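Local coordinates for ribonucleoside-diphosphate reductase subunit beta (Clostridium botulinum, PDB 6ZJK), which probably serves as the radical-generating, metal-binding R2 subunit of a ribonucleotide reductase, the enzyme that reduces ribonucleoside diphosphates to deoxyribonucleotides, at residues A[111-116]-A[198-203]; A[192-197]-A[262-267]; A[204-209]-A[308-313]; A[270-275]-A[317-322]. All coordinates share one frame; numbering follows the deposited sequence.

Three of the four contacts in this all-helical R2 fold share helix 190-220; contact 4 lies farther out than contacts 1 and 3. Helix 190-220 supplies three consecutive segments: 192-197 to contact 2, 198-203 to contact 1 and 204-209 to contact 3, whose Glu204 binds iron. Their partners are, in turn, helices 262-287, 90-118 and 296-313. Contact 4 joins helix 262-287 to the loop 317-322; its centre is about 10 Å from that of contact 3 and about 20 Å from that of contact 1. Along the chain contact 1 closes before contacts 3 and 4 open, while contacts 2 and 3 cross. Helix 190-220, which carries an iron ligand, thus packs against three other helices.

Contact 1 of 4, residues A[111-116]-A[198-203]; sequences SENLPN and MANYIL
Asn113 and Asn200 meet through a water rather than by touching closely. Their ND2 atoms stand 3.9 Å apart, and water 1 bridges the two amides from beside the gap, accepting a hydrogen bond from Asn113 ND2 and another from Asn200 ND2, each 2.6 Å long. The two amide planes differ by only 22°. With its CG anti to the backbone N (chi1 -170°), Asn113 extends its amide toward helix 190-220. Next to this polar link, Leu114 CD2 comes to 4.0 Å from Asn200 OD1, a loose methyl-to-oxygen approach. That oxygen has its main partner in Gln110 NE2, one turn earlier on helix 90-118, and Gln110 also makes a weak hydrogen bond to the iron ligand Glu204. Direct packing is thin, yet all three residues are buried: this is an interior, water-mediated helix-helix contact of the all-helical R2 fold, with the Leu114 side chain about 7 Å from a bound iron. Other helices close round the pair: Tyr181 of helix 168-186 lies against both asparagines, and Leu114 packs on Gln133 and Thr134 of helix 124-151. Helix 90-118 also meets the second subunit, where Glu112 forms a salt bridge with Arg49 of that subunit, while helix 190-220 turns Ile202 to helix 262-287.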
# COMPACT_ATOMS: atom_id res chain seq x y z
N SER A 111 8.59 -3.11 2.73
CA SER A 111 7.69 -1.95 2.78
C SER A 111 8.27 -0.69 2.16
O SER A 111 7.57 0.13 1.68
CB SER A 111 7.29 -1.63 4.19
OG SER A 111 6.54 -2.62 4.76
N GLU A 112 9.57 -0.54 2.20
CA GLU A 112 10.22 0.55 1.61
C GLU A 112 10.59 0.33 0.18
O GLU A 112 10.61 1.26 -0.55
CB GLU A 112 11.49 0.82 2.36
CG GLU A 112 11.30 1.41 3.71
CD GLU A 112 10.93 2.84 3.68
OE1 GLU A 112 10.28 3.26 4.62
OE2 GLU A 112 11.29 3.53 2.74
N ASN A 113 10.92 -0.87 -0.22
CA ASN A 113 11.36 -1.12 -1.57
C ASN A 113 10.29 -1.39 -2.61
O ASN A 113 10.46 -1.02 -3.72
CB ASN A 113 12.32 -2.28 -1.61
CG ASN A 113 12.99 -2.42 -2.93
OD1 ASN A 113 13.63 -1.52 -3.39
ND2 ASN A 113 12.86 -3.56 -3.52
N LEU A 114 9.24 -2.09 -2.25
CA LEU A 114 8.17 -2.38 -3.16
C LEU A 114 7.65 -1.18 -3.96
O LEU A 114 7.41 -1.30 -5.12
CB LEU A 114 7.03 -3.07 -2.44
CG LEU A 114 7.34 -4.49 -2.08
CD1 LEU A 114 6.23 -5.18 -1.37
CD2 LEU A 114 7.77 -5.25 -3.30
N PRO A 115 7.52 -0.03 -3.32
CA PRO A 115 7.03 1.09 -4.11
C PRO A 115 8.01 1.58 -5.10
O PRO A 115 7.67 2.33 -5.96
CB PRO A 115 6.80 2.15 -3.09
CG PRO A 115 6.58 1.45 -1.85
CD PRO A 115 7.28 0.16 -1.90
N ASN A 116 9.25 1.18 -4.97
CA ASN A 116 10.25 1.62 -5.89
C ASN A 116 10.26 0.74 -7.11
O ASN A 116 10.67 1.13 -8.16
CB ASN A 116 11.60 1.57 -5.22
CG ASN A 116 11.91 2.83 -4.52
OD1 ASN A 116 11.11 3.36 -3.78
ND2 ASN A 116 13.11 3.32 -4.74
N MET A 198 14.63 -10.60 -8.68
CA MET A 198 15.04 -11.92 -8.28
C MET A 198 15.35 -11.92 -6.78
O MET A 198 15.05 -12.83 -6.12
CB MET A 198 16.18 -12.40 -9.19
CG MET A 198 16.66 -13.81 -9.05
SD MET A 198 15.57 -15.15 -9.21
CE MET A 198 16.46 -16.42 -8.42
N ALA A 199 15.91 -10.84 -6.27
CA ALA A 199 16.19 -10.71 -4.85
C ALA A 199 14.93 -10.84 -4.02
O ALA A 199 14.90 -11.55 -3.07
CB ALA A 199 16.84 -9.41 -4.59
N ASN A 200 13.89 -10.14 -4.42
CA ASN A 200 12.63 -10.24 -3.78
C ASN A 200 12.14 -11.64 -3.72
O ASN A 200 11.67 -12.06 -2.74
CB ASN A 200 11.62 -9.53 -4.62
CG ASN A 200 11.16 -8.27 -4.03
OD1 ASN A 200 10.38 -8.27 -3.14
ND2 ASN A 200 11.64 -7.17 -4.54
N TYR A 201 12.19 -12.35 -4.84
CA TYR A 201 11.73 -13.72 -4.94
C TYR A 201 12.48 -14.61 -3.96
O TYR A 201 11.91 -15.37 -3.28
CB TYR A 201 11.81 -14.21 -6.41
CG TYR A 201 11.30 -15.59 -6.68
CD1 TYR A 201 10.06 -15.95 -6.34
CD2 TYR A 201 12.09 -16.53 -7.30
CE1 TYR A 201 9.62 -17.21 -6.56
CE2 TYR A 201 11.64 -17.78 -7.54
CZ TYR A 201 10.40 -18.11 -7.17
OH TYR A 201 9.90 -19.30 -7.35
N ILE A 202 13.77 -14.44 -3.89
CA ILE A 202 14.58 -15.19 -2.95
C ILE A 202 14.18 -14.90 -1.51
O ILE A 202 13.91 -15.79 -0.78
CB ILE A 202 16.05 -14.92 -3.16
CG1 ILE A 202 16.52 -15.58 -4.43
CG2 ILE A 202 16.84 -15.41 -1.99
CD1 ILE A 202 17.77 -15.02 -4.98
N LEU A 203 14.05 -13.64 -1.19
CA LEU A 203 13.69 -13.18 0.14
C LEU A 203 12.45 -13.82 0.65
O LEU A 203 12.45 -14.36 1.67
CB LEU A 203 13.59 -11.68 0.18
CG LEU A 203 13.11 -11.00 1.47
CD1 LEU A 203 13.52 -9.57 1.49
CD2 LEU A 203 11.66 -11.13 1.75
O HOH W 1 11.20 -5.33 -2.72

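Contact 2 of 4, residues A[192-197]-A[262-267]; sequences NFLRAI and EELEEE
Glu267 OE1 lies at the edge of the Arg195 guanidinium, near the guanidinium plane, with the two flat groups only 14° from coplanar. NH1 carries the contact, standing 3.2 Å from Glu267 OE1 in a one-pronged salt bridge. Leu264 CD1 approaches the same guanidinium obliquely, 4.3 Å from Arg195 NH1. Arg195 reaches across because its chain bends at chi3 (-98°), whereas Glu267 stays extended beyond CG and offers its carboxylate from the other helix. Further in, the contact turns apolar: Leu194 CD1 packs against Leu264 CD2 at 3.8 Å, the two side chains crossing at about a right angle. In Leu264, chi1 directs CG toward helix 190-220 and chi2 splits the methyls, CD2 to Leu194 and CD1 to Arg195. The axes of the two short segments approach to 11.4 Å at a crossing angle of -40°, so side-chain ends do the joining. Leu194 is backed by Leu252 of helix 225-255 and by Ile259 and Phe260 in the loop leading into helix 262-287. A buried leucine pair is therefore flanked by an ion pair between partly exposed residues. In this glutamate-rich start of helix 262-287, Glu263 OE2 and Glu267 OE2 come within 2.9 Å, so a proton may be shared there, and Arg195 probably offsets part of the negative charge.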
# COMPACT_ATOMS: atom_id res chain seq x y z
N ASN A 192 19.97 -3.86 -13.06
CA ASN A 192 19.74 -3.69 -11.63
C ASN A 192 18.29 -3.95 -11.26
O ASN A 192 18.00 -4.44 -10.16
CB ASN A 192 20.16 -2.29 -11.20
CG ASN A 192 21.65 -2.06 -11.32
OD1 ASN A 192 22.43 -3.01 -11.33
ND2 ASN A 192 22.06 -0.80 -11.39
N PHE A 193 17.38 -3.65 -12.16
CA PHE A 193 15.97 -3.84 -11.91
C PHE A 193 15.62 -5.31 -11.83
O PHE A 193 14.95 -5.71 -10.92
CB PHE A 193 15.15 -3.09 -12.96
CG PHE A 193 13.68 -3.28 -12.86
CD1 PHE A 193 12.95 -2.59 -11.94
CD2 PHE A 193 13.03 -4.11 -13.71
CE1 PHE A 193 11.59 -2.76 -11.84
CE2 PHE A 193 11.67 -4.29 -13.62
CZ PHE A 193 10.95 -3.61 -12.69
N LEU A 194 16.11 -6.11 -12.77
CA LEU A 194 15.85 -7.53 -12.79
C LEU A 194 16.52 -8.29 -11.66
O LEU A 194 15.99 -9.25 -11.17
CB LEU A 194 16.22 -8.14 -14.12
CG LEU A 194 15.44 -7.68 -15.34
CD1 LEU A 194 16.05 -8.25 -16.60
CD2 LEU A 194 13.98 -8.05 -15.25
N ARG A 195 17.70 -7.86 -11.25
CA ARG A 195 18.39 -8.48 -10.14
C ARG A 195 17.59 -8.19 -8.86
O ARG A 195 17.44 -9.04 -8.03
CB ARG A 195 19.83 -8.02 -10.04
CG ARG A 195 20.73 -8.51 -11.16
CD ARG A 195 22.20 -8.31 -10.86
NE ARG A 195 22.72 -7.10 -11.47
CZ ARG A 195 23.31 -7.06 -12.65
NH1 ARG A 195 23.46 -8.15 -13.36
NH2 ARG A 195 23.74 -5.92 -13.14
N ALA A 196 16.98 -7.04 -8.77
CA ALA A 196 16.18 -6.73 -7.62
C ALA A 196 14.91 -7.56 -7.58
O ALA A 196 14.42 -7.86 -6.54
CB ALA A 196 15.85 -5.29 -7.57
N ILE A 197 14.39 -7.92 -8.73
CA ILE A 197 13.19 -8.69 -8.77
C ILE A 197 13.50 -10.08 -8.28
O ILE A 197 12.78 -10.64 -7.56
CB ILE A 197 12.60 -8.76 -10.19
CG1 ILE A 197 12.19 -7.39 -10.68
CG2 ILE A 197 11.45 -9.72 -10.24
CD1 ILE A 197 10.97 -6.82 -10.08
N GLU A 262 20.97 -16.41 -21.77
CA GLU A 262 21.56 -17.57 -21.12
C GLU A 262 22.32 -17.15 -19.87
O GLU A 262 22.41 -17.91 -18.91
CB GLU A 262 22.46 -18.36 -22.07
CG GLU A 262 22.47 -19.85 -21.76
CD GLU A 262 22.60 -20.72 -23.02
OE1 GLU A 262 21.69 -21.54 -23.27
OE2 GLU A 262 23.60 -20.56 -23.75
N GLU A 263 23.10 -16.10 -20.12
CA GLU A 263 24.03 -15.65 -19.09
C GLU A 263 23.27 -15.01 -17.93
O GLU A 263 23.52 -15.33 -16.76
CB GLU A 263 25.04 -14.66 -19.68
CG GLU A 263 26.44 -14.67 -19.03
CD GLU A 263 26.72 -13.48 -18.09
OE1 GLU A 263 27.33 -13.67 -17.02
OE2 GLU A 263 26.32 -12.34 -18.43
N LEU A 264 22.28 -14.16 -18.21
CA LEU A 264 21.56 -13.54 -17.09
C LEU A 264 20.76 -14.57 -16.30
O LEU A 264 20.66 -14.49 -15.07
CB LEU A 264 20.67 -12.39 -17.57
CG LEU A 264 19.95 -11.73 -16.39
CD1 LEU A 264 20.89 -10.71 -15.76
CD2 LEU A 264 18.67 -11.04 -16.81
N GLU A 265 20.19 -15.59 -16.96
CA GLU A 265 19.52 -16.63 -16.20
C GLU A 265 20.50 -17.38 -15.30
O GLU A 265 20.13 -17.78 -14.19
CB GLU A 265 18.81 -17.60 -17.15
CG GLU A 265 17.79 -16.92 -18.07
CD GLU A 265 16.82 -17.90 -18.71
OE1 GLU A 265 17.26 -18.95 -19.24
OE2 GLU A 265 15.60 -17.60 -18.70
N GLU A 266 21.75 -17.54 -15.73
CA GLU A 266 22.73 -18.17 -14.84
C GLU A 266 23.05 -17.26 -13.66
O GLU A 266 23.22 -17.73 -12.53
CB GLU A 266 24.00 -18.54 -15.61
CG GLU A 266 24.97 -19.44 -14.83
CD GLU A 266 24.31 -20.73 -14.34
OE1 GLU A 266 23.50 -21.32 -15.09
OE2 GLU A 266 24.60 -21.17 -13.21
N GLU A 267 23.08 -15.94 -13.89
CA GLU A 267 23.29 -15.06 -12.75
C GLU A 267 22.14 -15.15 -11.74
O GLU A 267 22.36 -15.14 -10.53
CB GLU A 267 23.47 -13.63 -13.25
CG GLU A 267 24.45 -13.47 -14.38
CD GLU A 267 24.67 -12.01 -14.73
OE1 GLU A 267 24.55 -11.15 -13.83
OE2 GLU A 267 24.94 -11.72 -15.92

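Contact 3 of 4, residues A[204-209]-A[308-313]; sequences EGIYFY and NLRLVA. With FE (Fe (III) ion), chain G.
Arg310 reaches across to helix 190-220 with its guanidinium directed at two targets, the carbonyl of Gly205 and the ring of Tyr209. NE donates to Gly205 O at 2.9 Å in a nearly straight bond (164°), the oxygen lying in the guanidinium plane; a second, weak bond runs to the same oxygen from NH2. That NH2 also stands 3.3 Å above the Tyr209 ring, over its centre, in a cation-pi contact. Ring and guanidinium planes are 65° apart, so the arginine points a nitrogen at the ring instead of stacking flat on it. Chi1 (-53°) sets Arg310 CG 3.9 Å from Ile206 CD1, and a bend at chi2 swings CD and the guanidinium toward Gly205 O and Tyr209. The two segments run nearly antiparallel, and helix 190-220 widens into a pi-type turn at 204-207, within the helical iron-binding fold of R2 proteins. Glu204 opens this turn and heads away from Arg310, its OE2 binding the iron(III) ion at 2.1 Å. Water 2, Glu137, Glu238 and His241 are further ligands of that ion. Met272 of helix 262-287 packs on both Ile206 and Arg310; Phe212, a turn on from Tyr209, meets its ring edge-to-face.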
# COMPACT_ATOMS: atom_id res chain seq x y z
N GLU A 204 11.42 -13.84 -0.14
CA GLU A 204 10.16 -14.41 0.22
C GLU A 204 10.05 -15.90 0.17
O GLU A 204 9.39 -16.47 0.96
CB GLU A 204 9.14 -13.83 -0.71
CG GLU A 204 9.22 -12.32 -0.69
CD GLU A 204 7.94 -11.61 -1.00
OE1 GLU A 204 7.50 -11.76 -2.11
OE2 GLU A 204 7.41 -10.90 -0.13
N GLY A 205 10.68 -16.51 -0.80
CA GLY A 205 10.59 -17.95 -0.96
C GLY A 205 11.63 -18.74 -0.21
O GLY A 205 11.52 -19.96 -0.14
N ILE A 206 12.64 -18.07 0.36
CA ILE A 206 13.71 -18.77 1.07
C ILE A 206 13.89 -18.24 2.49
O ILE A 206 13.77 -19.01 3.46
CB ILE A 206 15.03 -18.68 0.29
CG1 ILE A 206 14.88 -19.29 -1.11
CG2 ILE A 206 16.17 -19.39 1.07
CD1 ILE A 206 14.53 -20.78 -1.10
N TYR A 207 14.15 -16.94 2.65
CA TYR A 207 14.49 -16.42 3.98
C TYR A 207 13.31 -16.55 4.93
O TYR A 207 13.47 -17.03 6.06
CB TYR A 207 14.95 -14.95 3.91
CG TYR A 207 16.14 -14.69 3.00
CD1 TYR A 207 17.03 -15.71 2.68
CD2 TYR A 207 16.34 -13.44 2.43
CE1 TYR A 207 18.11 -15.47 1.83
CE2 TYR A 207 17.42 -13.19 1.58
CZ TYR A 207 18.30 -14.21 1.28
OH TYR A 207 19.37 -13.99 0.44
N PHE A 208 12.13 -16.27 4.44
CA PHE A 208 11.00 -16.35 5.26
C PHE A 208 10.64 -17.75 5.63
O PHE A 208 10.22 -17.98 6.71
CB PHE A 208 9.81 -15.54 4.72
CG PHE A 208 9.62 -14.24 5.38
CD1 PHE A 208 8.99 -14.14 6.57
CD2 PHE A 208 10.12 -13.13 4.84
CE1 PHE A 208 8.86 -12.94 7.19
CE2 PHE A 208 10.01 -11.93 5.46
CZ PHE A 208 9.39 -11.85 6.63
N TYR A 209 10.79 -18.69 4.72
CA TYR A 209 10.46 -20.09 4.95
C TYR A 209 11.37 -20.68 6.00
O TYR A 209 10.97 -21.45 6.77
CB TYR A 209 10.39 -20.88 3.63
CG TYR A 209 9.05 -20.74 2.99
CD1 TYR A 209 8.74 -19.64 2.28
CD2 TYR A 209 8.10 -21.69 3.14
CE1 TYR A 209 7.51 -19.48 1.71
CE2 TYR A 209 6.87 -21.54 2.58
CZ TYR A 209 6.59 -20.42 1.87
OH TYR A 209 5.39 -20.28 1.33
N ASN A 308 15.12 -25.86 -4.88
CA ASN A 308 14.79 -26.62 -6.08
C ASN A 308 13.38 -26.29 -6.55
O ASN A 308 13.14 -26.08 -7.75
CB ASN A 308 14.89 -28.13 -5.83
CG ASN A 308 16.30 -28.58 -5.52
OD1 ASN A 308 17.28 -27.90 -5.80
ND2 ASN A 308 16.40 -29.75 -4.92
N LEU A 309 12.42 -26.24 -5.62
CA LEU A 309 11.05 -25.87 -5.98
C LEU A 309 11.00 -24.45 -6.55
O LEU A 309 10.36 -24.21 -7.57
CB LEU A 309 10.13 -25.95 -4.75
CG LEU A 309 10.05 -27.22 -3.89
CD1 LEU A 309 9.03 -27.01 -2.76
CD2 LEU A 309 9.75 -28.46 -4.69
N ARG A 310 11.69 -23.51 -5.90
CA ARG A 310 11.62 -22.11 -6.33
C ARG A 310 12.20 -21.92 -7.72
O ARG A 310 11.61 -21.22 -8.55
CB ARG A 310 12.36 -21.22 -5.34
CG ARG A 310 11.93 -21.38 -3.90
CD ARG A 310 10.42 -21.19 -3.71
NE ARG A 310 10.07 -21.21 -2.29
CZ ARG A 310 9.06 -21.92 -1.78
NH1 ARG A 310 8.30 -22.67 -2.56
NH2 ARG A 310 8.82 -21.87 -0.47
N LEU A 311 13.32 -22.58 -8.02
CA LEU A 311 13.96 -22.40 -9.32
C LEU A 311 13.13 -23.04 -10.43
O LEU A 311 12.94 -22.44 -11.50
CB LEU A 311 15.38 -22.97 -9.31
CG LEU A 311 16.44 -22.13 -8.57
CD1 LEU A 311 17.83 -22.75 -8.72
CD2 LEU A 311 16.48 -20.70 -9.05
N VAL A 312 12.60 -24.24 -10.18
CA VAL A 312 11.72 -24.97 -11.10
C VAL A 312 10.56 -24.09 -11.53
O VAL A 312 10.11 -24.14 -12.68
CB VAL A 312 11.24 -26.27 -10.43
CG1 VAL A 312 9.92 -26.73 -11.05
CG2 VAL A 312 12.30 -27.36 -10.55
N ALA A 313 10.00 -23.41 -10.53
CA ALA A 313 8.79 -22.61 -10.70
C ALA A 313 9.00 -21.40 -11.60
O ALA A 313 8.01 -20.84 -12.09
CB ALA A 313 8.25 -22.16 -9.35
FE FE G . 6.12 -11.02 1.57
O HOH W 2 4.88 -11.82 3.14

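Contact 4 of 4, residues A[270-275]-A[317-322]; sequences QMMRMG and KPLYPE
Leu319, in an irregular loop segment, comes up to a turn of helix 262-287, with its CA atom 7.3 Å from that of Arg273. Its side chain points at the helix and lays CD1 against the backbone, 3.7 Å from Arg273 N and just as near Arg273 CB. The same methyl looks across to Met272 CG at 4.2 Å, a looser apolar touch. Tyr320 follows with its hydroxyl: OH lies 3.8 Å from Arg273 CG, the two side chains crossing at about a right angle. Within the loop, Leu319 CB rests over one face of the Tyr320 ring, offset toward the rim, which sets the leucine against the ring. Arg273 leads its charged end away from the loop. A bend at chi3 (58°) turns NE back to Gln270 OE1, a 2.8 Å hydrogen bond that arrives from above the carbonyl plane, and NH1 forms a salt bridge with Glu277. This is plain structural packing: one leucine and one tyrosine lay the loop after helix 296-313 on helix 262-287, with no hydrogen bond between the segments. Nearby, Arg269 bonds Lys317 O, and Asn308 of helix 296-313 bonds Tyr320 O. Met271 and Met272 pack on Ile202, placing helix 262-287 between this outer loop and helix 190-220.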
# COMPACT_ATOMS: atom_id res chain seq x y z
N GLN A 270 22.83 -18.25 -9.57
CA GLN A 270 23.87 -18.01 -8.61
C GLN A 270 23.42 -17.16 -7.45
O GLN A 270 23.95 -17.28 -6.38
CB GLN A 270 25.07 -17.37 -9.25
CG GLN A 270 25.83 -18.30 -10.14
CD GLN A 270 26.26 -19.58 -9.49
OE1 GLN A 270 27.04 -19.56 -8.58
NE2 GLN A 270 25.80 -20.70 -9.99
N MET A 271 22.42 -16.31 -7.66
CA MET A 271 21.86 -15.48 -6.64
C MET A 271 21.17 -16.39 -5.71
O MET A 271 21.28 -16.25 -4.55
CB MET A 271 20.86 -14.49 -7.22
CG MET A 271 21.48 -13.35 -8.00
SD MET A 271 20.40 -11.99 -8.39
CE MET A 271 19.88 -11.48 -6.80
N MET A 272 20.45 -17.35 -6.20
CA MET A 272 19.80 -18.28 -5.37
C MET A 272 20.82 -19.13 -4.58
O MET A 272 20.57 -19.46 -3.47
CB MET A 272 18.92 -19.11 -6.21
CG MET A 272 18.18 -20.20 -5.54
SD MET A 272 16.99 -19.73 -4.32
CE MET A 272 15.51 -19.42 -5.22
N ARG A 273 21.93 -19.51 -5.20
CA ARG A 273 22.97 -20.28 -4.56
C ARG A 273 23.52 -19.53 -3.36
O ARG A 273 23.62 -20.07 -2.33
CB ARG A 273 24.09 -20.64 -5.53
CG ARG A 273 25.07 -21.69 -5.00
CD ARG A 273 26.30 -21.88 -5.83
NE ARG A 273 27.02 -20.63 -5.96
CZ ARG A 273 27.94 -20.23 -5.11
NH1 ARG A 273 28.27 -21.02 -4.12
NH2 ARG A 273 28.53 -19.06 -5.24
N MET A 274 23.84 -18.28 -3.54
CA MET A 274 24.38 -17.58 -2.40
C MET A 274 23.33 -17.36 -1.35
O MET A 274 23.53 -17.65 -0.22
CB MET A 274 24.85 -16.23 -2.82
CG MET A 274 26.05 -16.19 -3.72
SD MET A 274 27.60 -16.54 -2.88
CE MET A 274 28.72 -16.46 -4.26
N GLY A 275 22.09 -17.10 -1.68
CA GLY A 275 21.05 -16.97 -0.72
C GLY A 275 20.87 -18.21 0.07
O GLY A 275 20.67 -18.12 1.22
N LYS A 317 16.97 -24.59 -13.97
CA LYS A 317 17.37 -25.91 -13.47
C LYS A 317 17.76 -25.82 -12.00
O LYS A 317 18.48 -24.90 -11.60
CB LYS A 317 18.56 -26.47 -14.25
CG LYS A 317 18.49 -26.37 -15.76
CD LYS A 317 18.00 -27.69 -16.35
CE LYS A 317 18.61 -27.94 -17.74
NZ LYS A 317 18.97 -26.70 -18.48
N PRO A 318 17.38 -26.85 -11.24
CA PRO A 318 17.71 -26.88 -9.80
C PRO A 318 19.21 -26.92 -9.57
O PRO A 318 19.99 -27.35 -10.43
CB PRO A 318 17.04 -28.17 -9.31
CG PRO A 318 16.08 -28.56 -10.35
CD PRO A 318 16.60 -28.03 -11.65
N LEU A 319 19.63 -26.44 -8.40
CA LEU A 319 21.02 -26.49 -7.96
C LEU A 319 21.36 -27.79 -7.23
O LEU A 319 22.51 -28.24 -7.29
CB LEU A 319 21.34 -25.31 -7.05
CG LEU A 319 21.39 -23.92 -7.70
CD1 LEU A 319 21.30 -22.84 -6.65
CD2 LEU A 319 22.66 -23.78 -8.53
N TYR A 320 20.40 -28.40 -6.54
CA TYR A 320 20.67 -29.57 -5.70
C TYR A 320 19.74 -30.73 -6.08
O TYR A 320 18.94 -31.19 -5.27
CB TYR A 320 20.51 -29.20 -4.23
CG TYR A 320 21.17 -27.88 -3.90
CD1 TYR A 320 22.55 -27.80 -3.73
CD2 TYR A 320 20.43 -26.71 -3.78
CE1 TYR A 320 23.17 -26.59 -3.44
CE2 TYR A 320 21.03 -25.49 -3.50
CZ TYR A 320 22.42 -25.44 -3.34
OH TYR A 320 23.04 -24.25 -3.05
N PRO A 321 19.86 -31.25 -7.31
CA PRO A 321 18.91 -32.28 -7.76
C PRO A 321 18.97 -33.55 -6.94
O PRO A 321 18.01 -34.33 -6.96
CB PRO A 321 19.33 -32.56 -9.22
CG PRO A 321 20.22 -31.41 -9.62
CD PRO A 321 20.89 -30.98 -8.32
N GLU A 322 20.05 -33.77 -6.21
CA GLU A 322 20.20 -35.00 -5.43
C GLU A 322 19.35 -35.01 -4.17
O GLU A 322 19.21 -36.06 -3.55
CB GLU A 322 21.68 -35.22 -5.10
CG GLU A 322 22.30 -34.26 -4.07
CD GLU A 322 22.60 -32.86 -4.63
OE1 GLU A 322 23.28 -32.08 -3.93
OE2 GLU A 322 22.21 -32.56 -5.79